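Local atomic coordinates of mandelate racemase/muconate lactonizing enzyme family protein (Roseovarius sp. TM1035, PDB entry 3T9P), a protein that probably catalyses an isomerase-type reaction of the enolase superfamily, as a putative member of the mandelate racemase/muconate lactonizing enzyme family. Residues Ser312-Ala324 / Gln360-Glu372. Residues are numbered along the deposited sequence; the frame is centred on the assembly and turned at random.
Sequences SLVTMCTMHLLRA and QAIVTDAPGWGVE. With SO4 (sulfate ion), chain C.
The imidazole of H320 lies between V363 and W369: the V363 methyl CG1 sits over one face, 3.8 Å from the H320 ring centroid, and the indole of W369 presents its edge to the opposite face. The two aromatic planes stand at 89°, a T-shaped pair. The indole offers one of its own faces to the helix, where SG of C317 rests 3.8 Å from the centroid of the W369 six-membered ring and L313 CD2 covers the five-membered ring in a CH-pi contact. This is a worked example of helix-on-strand packing in the C-terminal, modified TIM-barrel domain of the enolase superfamily: helix 313-322 packs at -80° across strand 360-363, which runs antiparallel to strand 132-139, and against the loop that follows.

H320 shows how one side chain can join several elements. With CG anti to its carbonyl carbon (chi1 -71°), the ring leans out to the loop, and NE2 donates to W369 O at 3.1 Å, approaching from above the carbonyl plane rather than along a lone pair. ND1 accepts a hydrogen bond from the backbone N of A124, while the indole NE1 reaches T109 O. An alanine in place of H320 would probably leave W369 O and A124 N without this shared partner and open a gap between the indole edge and V363.

M316, its chain bent at chi2 and chi3, meets V371 tip to tip, and the other V363 methyl, CG2, comes within 3.5 Å of M319 CB. Beyond it R323 CG slides past CG2, and the guanidinium bonds the backbone carbonyls of S130 and P133 through NE and NH1. It also grips a sulfate probably left from crystallisation, where NH1 donates to O2 at 2.8 Å and NH2 to O1 at 2.6 Å.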
loop_
_atom_site.group_PDB
_atom_site.type_symbol
_atom_site.label_atom_id
_atom_site.label_comp_id
_atom_site.label_asym_id
_atom_site.label_seq_id
_atom_site.Cartn_x
_atom_site.Cartn_y
_atom_site.Cartn_z
ATOM N N SER A 312 17.219 -2.347 -14.653
ATOM C CA SER A 312 17.458 -1.082 -14.005
ATOM C C SER A 312 18.449 -1.307 -12.839
ATOM O O SER A 312 19.077 -2.341 -12.806
ATOM C CB SER A 312 16.151 -0.509 -13.558
ATOM O OG SER A 312 15.669 -1.186 -12.413
ATOM N N LEU A 313 18.567 -0.390 -11.892
ATOM C CA LEU A 313 19.503 -0.569 -10.790
ATOM C C LEU A 313 19.104 -1.791 -9.854
ATOM O O LEU A 313 19.903 -2.282 -9.040
ATOM C CB LEU A 313 19.484 0.717 -9.981
ATOM C CG LEU A 313 20.589 0.722 -8.915
ATOM C CD1 LEU A 313 21.912 0.757 -9.544
ATOM C CD2 LEU A 313 20.370 1.867 -7.876
ATOM N N VAL A 314 17.832 -2.150 -9.890
ATOM C CA VAL A 314 17.344 -3.234 -8.998
ATOM C C VAL A 314 18.273 -4.483 -9.072
ATOM O O VAL A 314 18.514 -5.143 -8.082
ATOM C CB VAL A 314 15.835 -3.545 -9.246
ATOM C CG1 VAL A 314 15.588 -4.161 -10.680
ATOM C CG2 VAL A 314 15.252 -4.530 -8.106
ATOM N N THR A 315 18.746 -4.833 -10.254
ATOM C CA THR A 315 19.574 -6.006 -10.347
ATOM C C THR A 315 20.924 -5.809 -9.600
ATOM O O THR A 315 21.319 -6.702 -8.804
ATOM C CB THR A 315 19.699 -6.519 -11.839
ATOM O OG1 THR A 315 18.391 -6.940 -12.267
ATOM C CG2 THR A 315 20.730 -7.833 -11.973
ATOM N N MET A 316 21.574 -4.705 -9.789
ATOM C CA MET A 316 22.854 -4.412 -9.064
ATOM C C MET A 316 22.619 -4.312 -7.541
ATOM O O MET A 316 23.380 -4.876 -6.756
ATOM C CB MET A 316 23.501 -3.087 -9.592
ATOM C CG MET A 316 24.925 -2.757 -8.918
ATOM S SD MET A 316 26.029 -4.213 -9.103
ATOM C CE MET A 316 26.395 -4.071 -10.845
ATOM N N CYS A 317 21.489 -3.734 -7.115
ATOM C CA CYS A 317 21.244 -3.701 -5.610
ATOM C C CYS A 317 21.109 -5.127 -5.071
ATOM O O CYS A 317 21.629 -5.456 -3.932
ATOM C CB CYS A 317 19.968 -2.943 -5.306
ATOM S SG CYS A 317 20.023 -1.148 -5.672
ATOM N N THR A 318 20.347 -5.960 -5.833
ATOM C CA THR A 318 20.214 -7.359 -5.483
ATOM C C THR A 318 21.581 -8.097 -5.424
ATOM O O THR A 318 21.818 -8.950 -4.522
ATOM C CB THR A 318 19.226 -8.057 -6.423
ATOM O OG1 THR A 318 17.987 -7.324 -6.369
ATOM C CG2 THR A 318 18.947 -9.406 -5.938
ATOM N N MET A 319 22.455 -7.831 -6.379
ATOM C CA MET A 319 23.747 -8.459 -6.384
ATOM C C MET A 319 24.550 -8.106 -5.091
ATOM O O MET A 319 25.170 -8.997 -4.493
ATOM C CB MET A 319 24.537 -7.904 -7.597
ATOM C CG MET A 319 24.070 -8.616 -8.910
ATOM S SD MET A 319 24.503 -7.733 -10.455
ATOM C CE MET A 319 26.362 -7.712 -10.261
ATOM N N HIS A 320 24.588 -6.810 -4.720
ATOM C CA HIS A 320 25.272 -6.386 -3.504
ATOM C C HIS A 320 24.612 -7.011 -2.318
ATOM O O HIS A 320 25.327 -7.506 -1.387
ATOM C CB HIS A 320 25.296 -4.860 -3.299
ATOM C CG HIS A 320 26.205 -4.135 -4.249
ATOM N ND1 HIS A 320 27.429 -3.606 -3.852
ATOM C CD2 HIS A 320 26.124 -3.921 -5.598
ATOM C CE1 HIS A 320 27.998 -3.000 -4.901
ATOM N NE2 HIS A 320 27.231 -3.181 -5.971
ATOM N N LEU A 321 23.286 -7.078 -2.302
ATOM C CA LEU A 321 22.639 -7.730 -1.161
ATOM C C LEU A 321 23.026 -9.230 -1.061
ATOM O O LEU A 321 23.286 -9.729 0.080
ATOM C CB LEU A 321 21.098 -7.639 -1.230
ATOM C CG LEU A 321 20.220 -8.361 -0.219
ATOM C CD1 LEU A 321 20.013 -7.358 0.907
ATOM C CD2 LEU A 321 18.821 -8.675 -0.747
ATOM N N LEU A 322 23.031 -9.964 -2.204
ATOM C CA LEU A 322 23.372 -11.431 -2.130
ATOM C C LEU A 322 24.839 -11.661 -1.743
ATOM O O LEU A 322 25.167 -12.744 -1.237
ATOM C CB LEU A 322 23.100 -12.169 -3.455
ATOM C CG LEU A 322 21.609 -12.291 -3.690
ATOM C CD1 LEU A 322 21.314 -12.679 -5.193
ATOM C CD2 LEU A 322 20.958 -13.297 -2.729
ATOM N N ARG A 323 25.715 -10.702 -2.028
ATOM C CA ARG A 323 27.106 -10.757 -1.559
ATOM C C ARG A 323 27.256 -10.519 -0.044
ATOM O O ARG A 323 28.382 -10.603 0.464
ATOM C CB ARG A 323 27.978 -9.725 -2.308
ATOM C CG ARG A 323 28.254 -10.067 -3.817
ATOM C CD ARG A 323 29.005 -11.392 -4.040
ATOM N NE ARG A 323 30.268 -11.449 -3.233
ATOM C CZ ARG A 323 31.127 -12.490 -3.182
ATOM N NH1 ARG A 323 30.958 -13.569 -3.922
ATOM N NH2 ARG A 323 32.178 -12.454 -2.376
ATOM N N ALA A 324 26.201 -10.194 0.680
ATOM C CA ALA A 324 26.375 -9.783 2.038
ATOM C C ALA A 324 25.525 -10.594 3.007
ATOM O O ALA A 324 25.973 -10.876 4.137
ATOM C CB ALA A 324 26.047 -8.229 2.159
ATOM N N GLN A 360 27.504 -16.208 -14.169
ATOM C CA GLN A 360 27.663 -15.363 -13.024
ATOM C C GLN A 360 27.770 -13.867 -13.372
ATOM O O GLN A 360 28.404 -13.505 -14.355
ATOM C CB GLN A 360 28.956 -15.723 -12.239
ATOM C CG GLN A 360 29.105 -17.180 -11.923
ATOM C CD GLN A 360 30.365 -17.433 -11.044
ATOM O OE1 GLN A 360 31.489 -16.938 -11.283
ATOM N NE2 GLN A 360 30.148 -18.168 -10.029
ATOM N N ALA A 361 27.162 -13.017 -12.542
ATOM C CA ALA A 361 27.398 -11.569 -12.572
ATOM C C ALA A 361 28.536 -11.243 -11.563
ATOM O O ALA A 361 28.968 -12.096 -10.752
ATOM C CB ALA A 361 26.125 -10.846 -12.187
ATOM N N ILE A 362 28.955 -10.007 -11.551
ATOM C CA ILE A 362 30.073 -9.645 -10.706
ATOM C C ILE A 362 29.782 -8.355 -9.959
ATOM O O ILE A 362 29.427 -7.365 -10.550
ATOM C CB ILE A 362 31.398 -9.529 -11.544
ATOM C CG1 ILE A 362 32.601 -9.251 -10.644
ATOM C CG2 ILE A 362 31.358 -8.352 -12.677
ATOM C CD1 ILE A 362 33.947 -9.206 -11.546
ATOM N N VAL A 363 29.977 -8.365 -8.651
ATOM C CA VAL A 363 30.079 -7.102 -7.897
ATOM C C VAL A 363 31.587 -6.742 -7.859
ATOM O O VAL A 363 32.377 -7.518 -7.282
ATOM C CB VAL A 363 29.465 -7.249 -6.514
ATOM C CG1 VAL A 363 29.747 -6.042 -5.596
ATOM C CG2 VAL A 363 27.890 -7.517 -6.650
ATOM N N THR A 364 31.940 -5.618 -8.512
ATOM C CA THR A 364 33.333 -5.110 -8.596
ATOM C C THR A 364 33.731 -4.394 -7.283
ATOM O O THR A 364 32.894 -4.225 -6.352
ATOM C CB THR A 364 33.516 -4.101 -9.783
ATOM O OG1 THR A 364 32.930 -2.835 -9.453
ATOM C CG2 THR A 364 33.009 -4.657 -11.226
ATOM N N ASP A 365 34.991 -3.934 -7.209
ATOM C CA ASP A 365 35.470 -3.082 -6.123
ATOM C C ASP A 365 35.089 -1.637 -6.218
ATOM O O ASP A 365 35.535 -0.878 -5.329
ATOM C CB ASP A 365 37.022 -2.927 -6.157
ATOM C CG ASP A 365 37.681 -4.062 -5.578
ATOM O OD1 ASP A 365 36.919 -4.859 -4.927
ATOM O OD2 ASP A 365 38.918 -4.187 -5.804
ATOM N N ALA A 366 34.430 -1.240 -7.310
ATOM C CA ALA A 366 34.017 0.174 -7.538
ATOM C C ALA A 366 33.190 0.678 -6.316
ATOM O O ALA A 366 32.365 -0.061 -5.814
ATOM C CB ALA A 366 33.236 0.331 -8.883
ATOM N N PRO A 367 33.418 1.892 -5.838
ATOM C CA PRO A 367 32.660 2.334 -4.612
ATOM C C PRO A 367 31.155 2.491 -4.861
ATOM O O PRO A 367 30.794 2.736 -6.024
ATOM C CB PRO A 367 33.192 3.737 -4.289
ATOM C CG PRO A 367 34.541 3.853 -5.008
ATOM C CD PRO A 367 34.478 2.835 -6.250
ATOM N N GLY A 368 30.353 2.434 -3.773
ATOM C CA GLY A 368 28.869 2.494 -3.859
ATOM C C GLY A 368 28.362 1.331 -4.698
ATOM O O GLY A 368 28.811 0.216 -4.513
ATOM N N TRP A 369 27.417 1.581 -5.629
ATOM C CA TRP A 369 26.807 0.554 -6.409
ATOM C C TRP A 369 27.716 0.126 -7.498
ATOM O O TRP A 369 27.487 -0.973 -8.126
ATOM C CB TRP A 369 25.500 0.991 -7.071
ATOM C CG TRP A 369 24.442 1.347 -6.044
ATOM C CD1 TRP A 369 23.811 2.565 -5.888
ATOM C CD2 TRP A 369 23.942 0.496 -5.038
ATOM N NE1 TRP A 369 22.935 2.510 -4.780
ATOM C CE2 TRP A 369 22.997 1.255 -4.254
ATOM C CE3 TRP A 369 24.161 -0.829 -4.713
ATOM C CZ2 TRP A 369 22.310 0.720 -3.177
ATOM C CZ3 TRP A 369 23.451 -1.389 -3.584
ATOM C CH2 TRP A 369 22.526 -0.587 -2.853
ATOM N N GLY A 370 28.736 0.934 -7.741
ATOM C CA GLY A 370 29.673 0.654 -8.848
ATOM C C GLY A 370 29.098 0.857 -10.242
ATOM O O GLY A 370 29.480 0.113 -11.155
ATOM N N VAL A 371 28.177 1.806 -10.440
ATOM C CA VAL A 371 27.549 1.904 -11.748
ATOM C C VAL A 371 27.560 3.380 -12.065
ATOM O O VAL A 371 27.544 4.182 -11.140
ATOM C CB VAL A 371 26.057 1.364 -11.869
ATOM C CG1 VAL A 371 25.922 -0.161 -11.626
ATOM C CG2 VAL A 371 25.040 2.169 -11.065
ATOM N N GLU A 372 27.580 3.737 -13.338
ATOM C CA GLU A 372 27.547 5.158 -13.708
ATOM C C GLU A 372 26.359 5.365 -14.626
ATOM O O GLU A 372 26.238 4.687 -15.672
ATOM C CB GLU A 372 28.883 5.571 -14.363
ATOM C CG GLU A 372 28.957 7.132 -14.545
ATOM C CD GLU A 372 30.135 7.544 -15.482
ATOM O OE1 GLU A 372 30.957 6.642 -15.915
ATOM O OE2 GLU A 372 30.186 8.779 -15.791
HETATM S S SO4 C . 33.927 -15.539 -3.491
HETATM O O1 SO4 C . 34.046 -14.195 -2.933
HETATM O O2 SO4 C . 32.551 -15.829 -3.936
HETATM O O3 SO4 C . 34.858 -15.583 -4.643
HETATM O O4 SO4 C . 34.251 -16.557 -2.477
#